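Local coordinates for protein, Family 18 Chitinase (PDB 3SIM) that probably binds chitin and hydrolyses its glycosidic bonds, as a plant chitinase of glycosyl hydrolase family 18 built on a TIM barrel, at residues A[135-138]-A[139-143]; A[170-173]-A[174-178]. One frame throughout, in Å; residues are numbered along the deposited sequence.

Contact 1: residues A[135-138]-A[139-143]; sequences NTFA and ECIGR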
ATOM      1  N   ASN A 135      10.585  18.156   0.956  1.00 16.14           N
ATOM      2  CA  ASN A 135       9.896  18.862   2.021  1.00 16.34           C
ATOM      3  C   ASN A 135       8.406  19.140   1.760  1.00 14.70           C
ATOM      4  O   ASN A 135       7.603  19.002   2.627  1.00 14.68           O
ATOM      5  CB  ASN A 135      10.690  20.085   2.468  1.00 16.87           C
ATOM      6  CG  ASN A 135      12.009  19.712   3.132  1.00 20.93           C
ATOM      7  OD1 ASN A 135      12.106  18.753   3.816  1.00 24.71           O
ATOM      8  ND2 ASN A 135      12.985  20.458   2.887  1.00 23.85           N
ATOM      9  N   THR A 136       8.104  19.531   0.531  1.00 14.03           N
ATOM     10  CA  THR A 136       6.760  19.817   0.060  1.00 13.20           C
ATOM     11  C   THR A 136       5.859  18.584   0.128  1.00 11.91           C
ATOM     12  O   THR A 136       4.793  18.652   0.641  1.00 11.52           O
ATOM     13  CB  THR A 136       6.755  20.457  -1.402  1.00 13.78           C
ATOM     14  OG1 THR A 136       7.356  21.748  -1.395  1.00 12.79           O
ATOM     15  CG2 THR A 136       5.375  20.518  -1.955  1.00 14.03           C
ATOM     16  N   PHE A 137       6.390  17.462  -0.337  1.00 11.80           N
ATOM     17  CA  PHE A 137       5.797  16.126  -0.191  1.00 11.10           C
ATOM     18  C   PHE A 137       5.618  15.706   1.275  1.00 10.23           C
ATOM     19  O   PHE A 137       4.603  15.305   1.640  1.00  9.64           O
ATOM     20  CB  PHE A 137       6.696  15.053  -0.894  1.00 11.49           C
ATOM     21  CG  PHE A 137       6.161  13.625  -0.837  1.00 10.84           C
ATOM     22  CD1 PHE A 137       4.985  13.251  -1.495  1.00  8.33           C
ATOM     23  CD2 PHE A 137       6.803  12.665  -0.117  1.00  8.13           C
ATOM     24  CE1 PHE A 137       4.545  11.920  -1.402  1.00  9.30           C
ATOM     25  CE2 PHE A 137       6.333  11.408  -0.056  1.00  8.70           C
ATOM     26  CZ  PHE A 137       5.255  11.023  -0.698  1.00  4.14           C
ATOM     27  N   ALA A 138       6.633  15.855   2.098  1.00 10.26           N
ATOM     28  CA  ALA A 138       6.528  15.504   3.492  1.00 10.63           C
ATOM     29  C   ALA A 138       5.440  16.289   4.246  1.00 11.05           C
ATOM     30  O   ALA A 138       4.707  15.727   4.962  1.00 10.72           O
ATOM     31  CB  ALA A 138       7.865  15.640   4.181  1.00  9.52           C
ATOM     32  N   GLU A 139       5.396  17.582   4.020  1.00 12.08           N
ATOM     33  CA  GLU A 139       4.419  18.477   4.581  1.00 13.08           C
ATOM     34  C   GLU A 139       2.986  18.218   4.120  1.00 12.52           C
ATOM     35  O   GLU A 139       2.178  18.124   4.944  1.00 13.79           O
ATOM     36  CB  GLU A 139       4.743  19.931   4.285  1.00 13.26           C
ATOM     37  CG  GLU A 139       5.666  20.620   5.172  0.50 16.80           C
ATOM     38  CD  GLU A 139       6.006  22.059   4.705  0.50 24.74           C
ATOM     39  OE1 GLU A 139       5.092  22.891   4.539  1.00 26.51           O
ATOM     40  OE2 GLU A 139       7.196  22.316   4.518  1.00 29.06           O
ATOM     41  N   CYS A 140       2.754  18.028   2.827  1.00 11.77           N
ATOM     42  CA  CYS A 140       1.454  17.725   2.300  1.00 10.63           C
ATOM     43  C   CYS A 140       0.898  16.393   2.872  1.00 11.25           C
ATOM     44  O   CYS A 140      -0.177  16.386   3.414  1.00 10.86           O
ATOM     45  CB  CYS A 140       1.514  17.618   0.767  1.00 10.95           C
ATOM     46  SG  CYS A 140       1.570  19.124  -0.226  1.00 15.62           S
ATOM     47  N   ILE A 141       1.665  15.321   2.754  1.00  9.21           N
ATOM     48  CA  ILE A 141       1.260  14.040   3.266  1.00  9.61           C
ATOM     49  C   ILE A 141       1.133  14.004   4.791  1.00  9.68           C
ATOM     50  O   ILE A 141       0.215  13.449   5.287  1.00  8.82           O
ATOM     51  CB  ILE A 141       2.124  12.861   2.760  1.00  8.61           C
ATOM     52  CG1 ILE A 141       2.248  12.911   1.244  1.00  8.65           C
ATOM     53  CG2 ILE A 141       1.607  11.529   3.255  1.00  7.07           C
ATOM     54  CD1 ILE A 141       1.010  12.686   0.536  1.00 10.50           C
ATOM     55  N   GLY A 142       2.100  14.592   5.475  1.00  8.97           N
ATOM     56  CA  GLY A 142       2.085  14.647   6.925  1.00 10.91           C
ATOM     57  C   GLY A 142       0.859  15.392   7.441  1.00 11.79           C
ATOM     58  O   GLY A 142       0.172  14.854   8.221  1.00 11.74           O
ATOM     59  N   ARG A 143       0.549  16.565   6.898  1.00 11.53           N
ATOM     60  CA  ARG A 143      -0.650  17.288   7.281  1.00 11.49           C
ATOM     61  C   ARG A 143      -1.940  16.502   6.959  1.00 10.98           C
ATOM     62  O   ARG A 143      -2.766  16.421   7.758  1.00 10.51           O
ATOM     63  CB  ARG A 143      -0.693  18.711   6.709  1.00 12.48           C
ATOM     64  CG  ARG A 143       0.199  19.697   7.438  1.00 15.01           C
ATOM     65  CD  ARG A 143       0.314  21.063   6.768  1.00 20.65           C
ATOM     66  NE  ARG A 143      -0.936  21.754   6.605  1.00 24.69           N
ATOM     67  CZ  ARG A 143      -1.076  22.942   6.045  1.00 27.70           C
ATOM     68  NH1 ARG A 143      -2.267  23.458   5.939  1.00 26.86           N
ATOM     69  NH2 ARG A 143      -0.047  23.584   5.580  1.00 23.03           N
TER

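Contact 2: residues A[170-173]-A[174-178]; sequences LALF and NEYKN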
ATOM      1  N   LEU A 170      11.782   9.075   3.590  1.00  9.56           N
ATOM      2  CA  LEU A 170      12.527   9.372   4.805  1.00 10.38           C
ATOM      3  C   LEU A 170      12.242  10.771   5.371  1.00 10.12           C
ATOM      4  O   LEU A 170      12.099  10.944   6.512  1.00 12.04           O
ATOM      5  CB  LEU A 170      14.036   9.096   4.675  1.00  9.99           C
ATOM      6  CG  LEU A 170      14.517   7.629   4.666  1.00 10.54           C
ATOM      7  CD1 LEU A 170      15.904   7.535   4.202  1.00  7.43           C
ATOM      8  CD2 LEU A 170      14.285   6.972   6.000  1.00 10.49           C
ATOM      9  N   ALA A 171      12.133  11.732   4.498  1.00 11.05           N
ATOM     10  CA  ALA A 171      11.713  13.057   4.896  1.00 10.30           C
ATOM     11  C   ALA A 171      10.315  12.999   5.545  1.00 10.49           C
ATOM     12  O   ALA A 171      10.151  13.512   6.558  1.00  9.86           O
ATOM     13  CB  ALA A 171      11.685  13.965   3.761  1.00  8.66           C
ATOM     14  N   LEU A 172       9.384  12.297   4.935  1.00  9.86           N
ATOM     15  CA  LEU A 172       8.047  12.162   5.471  1.00 10.29           C
ATOM     16  C   LEU A 172       8.041  11.446   6.835  1.00 11.14           C
ATOM     17  O   LEU A 172       7.416  11.880   7.753  1.00 10.99           O
ATOM     18  CB  LEU A 172       7.124  11.421   4.504  1.00  9.40           C
ATOM     19  CG  LEU A 172       5.689  11.044   4.898  1.00 10.22           C
ATOM     20  CD1 LEU A 172       4.950  12.198   5.448  1.00 11.23           C
ATOM     21  CD2 LEU A 172       4.892  10.408   3.786  1.00  5.44           C
ATOM     22  N   PHE A 173       8.794  10.360   6.906  1.00 12.15           N
ATOM     23  CA  PHE A 173       8.933   9.543   8.128  1.00 12.66           C
ATOM     24  C   PHE A 173       9.609  10.272   9.306  1.00 12.94           C
ATOM     25  O   PHE A 173       9.052  10.306  10.328  1.00 14.00           O
ATOM     26  CB  PHE A 173       9.577   8.173   7.853  1.00 10.87           C
ATOM     27  CG  PHE A 173       9.733   7.292   9.085  1.00 12.33           C
ATOM     28  CD1 PHE A 173      10.917   7.230   9.755  1.00 11.28           C
ATOM     29  CD2 PHE A 173       8.693   6.525   9.554  1.00  9.98           C
ATOM     30  CE1 PHE A 173      11.044   6.433  10.843  1.00 12.99           C
ATOM     31  CE2 PHE A 173       8.837   5.729  10.639  1.00 12.24           C
ATOM     32  CZ  PHE A 173      10.017   5.687  11.277  1.00 11.18           C
ATOM     33  N   ASN A 174      10.766  10.882   9.091  1.00 13.22           N
ATOM     34  CA  ASN A 174      11.440  11.670  10.083  1.00 14.31           C
ATOM     35  C   ASN A 174      10.640  12.904  10.554  1.00 15.68           C
ATOM     36  O   ASN A 174      10.635  13.189  11.688  1.00 15.43           O
ATOM     37  CB  ASN A 174      12.842  12.068   9.641  1.00 14.10           C
ATOM     38  CG  ASN A 174      13.776  10.880   9.447  1.00 17.22           C
ATOM     39  OD1 ASN A 174      14.544  10.879   8.562  1.00 18.86           O
ATOM     40  ND2 ASN A 174      13.694   9.918  10.283  1.00 14.44           N
ATOM     41  N   GLU A 175       9.979  13.577   9.646  1.00 14.34           N
ATOM     42  CA  GLU A 175       9.043  14.632   9.995  1.00 15.20           C
ATOM     43  C   GLU A 175       7.701  14.287  10.716  1.00 14.93           C
ATOM     44  O   GLU A 175       7.179  15.111  11.381  1.00 15.91           O
ATOM     45  CB  GLU A 175       8.847  15.628   8.842  1.00 14.94           C
ATOM     46  CG  GLU A 175      10.126  16.310   8.371  1.00 16.51           C
ATOM     47  CD  GLU A 175       9.913  17.180   7.125  1.00 18.48           C
ATOM     48  OE1 GLU A 175       8.939  17.857   7.043  1.00 18.56           O
ATOM     49  OE2 GLU A 175      10.722  17.226   6.225  1.00 22.35           O
ATOM     50  N   TYR A 176       7.137  13.118  10.456  1.00 15.29           N
ATOM     51  CA  TYR A 176       5.819  12.693  10.937  1.00 15.97           C
ATOM     52  C   TYR A 176       5.742  11.245  11.467  1.00 17.05           C
ATOM     53  O   TYR A 176       4.793  10.573  11.231  1.00 17.58           O
ATOM     54  CB  TYR A 176       4.709  12.955   9.898  1.00 15.96           C
ATOM     55  CG  TYR A 176       4.512  14.402   9.529  1.00 15.63           C
ATOM     56  CD1 TYR A 176       3.552  15.153  10.117  1.00 16.76           C
ATOM     57  CD2 TYR A 176       5.348  15.007   8.635  1.00 14.86           C
ATOM     58  CE1 TYR A 176       3.387  16.508   9.789  1.00 19.03           C
ATOM     59  CE2 TYR A 176       5.249  16.299   8.314  1.00 18.04           C
ATOM     60  CZ  TYR A 176       4.250  17.089   8.880  1.00 18.84           C
ATOM     61  OH  TYR A 176       4.150  18.390   8.528  1.00 18.71           O
ATOM     62  N   LYS A 177       6.734  10.810  12.212  1.00 19.46           N
ATOM     63  CA  LYS A 177       6.890   9.407  12.643  1.00 21.80           C
ATOM     64  C   LYS A 177       5.705   8.900  13.462  1.00 21.48           C
ATOM     65  O   LYS A 177       5.273   7.827  13.239  1.00 22.24           O
ATOM     66  CB  LYS A 177       8.255   9.113  13.293  1.00 21.73           C
ATOM     67  CG  LYS A 177       8.245   8.136  14.456  1.00 27.18           C
ATOM     68  CD  LYS A 177       8.049   8.842  15.742  1.00 27.18           C
ATOM     69  CE  LYS A 177       9.304   9.543  16.256  1.00 25.95           C
ATOM     70  NZ  LYS A 177       9.016  10.797  16.912  1.00 27.40           N
ATOM     71  N   ASN A 178       5.131   9.716  14.311  1.00 20.44           N
ATOM     72  CA  ASN A 178       3.928   9.306  15.014  1.00 21.86           C
ATOM     73  C   ASN A 178       2.629   9.173  14.212  1.00 21.37           C
ATOM     74  O   ASN A 178       1.690   8.686  14.710  1.00 22.24           O
ATOM     75  CB  ASN A 178       3.651  10.180  16.205  1.00 22.79           C
ATOM     76  CG  ASN A 178       3.355  11.537  15.829  1.00 26.11           C
ATOM     77  OD1 ASN A 178       2.333  11.856  15.253  1.00 35.24           O
TER

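Contact 1: residues A[135-138]-A[139-143]
F137 and I141 make the main side-chain contact, one turn apart on the same helix. CG1 of I141 lies over one face of the F137 ring, toward its rim, in a CH-pi contact. It is 4.0 Å from the ring centroid, and the nearest ring atom, F137 CE1, is 3.6 Å from I141 CG1. F137 has CG anti to its backbone N (chi1 -179°), beside the carbonyl carbon, and this stands the ring out from the helix with one face turned to I141 CG1. An alanine at F137 is likely to leave I141 CG1 without its ring face and open a gap where the aromatic neighbours F129, F94 and Y169 meet the ring edge-to-face.

The backbone bonds are regular i to i+4 helix bonds. E139 N binds N135 O at 3.0 Å, and C140 N binds T136 O at 3.1 Å. I141 N binds F137 O nearly straight, at 168°. G142 N binds A138 O at 2.9 Å but is more bent, at 150°.

Among the polar side chains, T136 OG1 turns back to hydrogen-bond D133.

Both segments belong to helix 134-150, which connects strand 121-125 to strand 156-159 in a beta-alpha-beta unit. E139 and C140 touch helix 99-116 through V99 and W102, while A138 and I141 pack on helix 166-175.

Contact 2: residues A[170-173]-A[174-178]
F173 and N174 are neighbours in sequence, and their side chains cross at a slant. The F173 ring and the N174 amide planes stand 61° apart. The nearest side-chain pair is N174 ND2 and F173 CD1, at 3.9 Å. N174 has CG anti to the carbonyl carbon (chi1 -64°), and its amide folds back over the preceding turn. There N174 OD1 lies 3.2 Å from L170 O. Both are acceptors, so this is proximity and not a bond.

K177 approaches the F173 ring from one face. Its CB sits 4.3 Å above the ring plane, toward the rim, and the rest of the lysine chain bends away. The F173 ring also meets Y210 edge-to-face.

Y176 is turned differently. Its ring presents an edge to L172 O, which lies in the ring plane. The apolar contact between L172 CD1 and Y176 CD2 is loose, at 4.3 Å. E175 runs extended beyond CG, with its aliphatic part alongside A171 O, and OE2 ends 4.2 Å from A171 CB.

The backbone shows the helix ending. N174 N binds L170 O almost straight, and E175 N binds A171 O at 3.1 Å. Y176 N then reaches L172 O at a bent 131°, with a second, weak bond to F173 O. Y176 is the first residue to leave helical angles.

This is the last turn of helix 166-175, which leads toward strand 182-184. Such a helix end closes the helical part of a beta-alpha-beta unit, the repeating element of the TIM barrel.

Contact 1 comes first along the chain, on helix 134-150. Contact 2 follows at the end of helix 166-175. Strand 156-159 lies between these helices in sequence and joins the two successive beta-alpha-beta units. The contact centres are about 9 Å apart, and the two helices touch side by side. I141 CG2 of contact 1 packs on L172 CD2 of contact 2 at 3.5 Å. Y176 of contact 2 lies against G142, where the lack of a side chain lets the ring come near the backbone. Together they form part of the helical layer outside the parallel barrel strands, within the family 18 region.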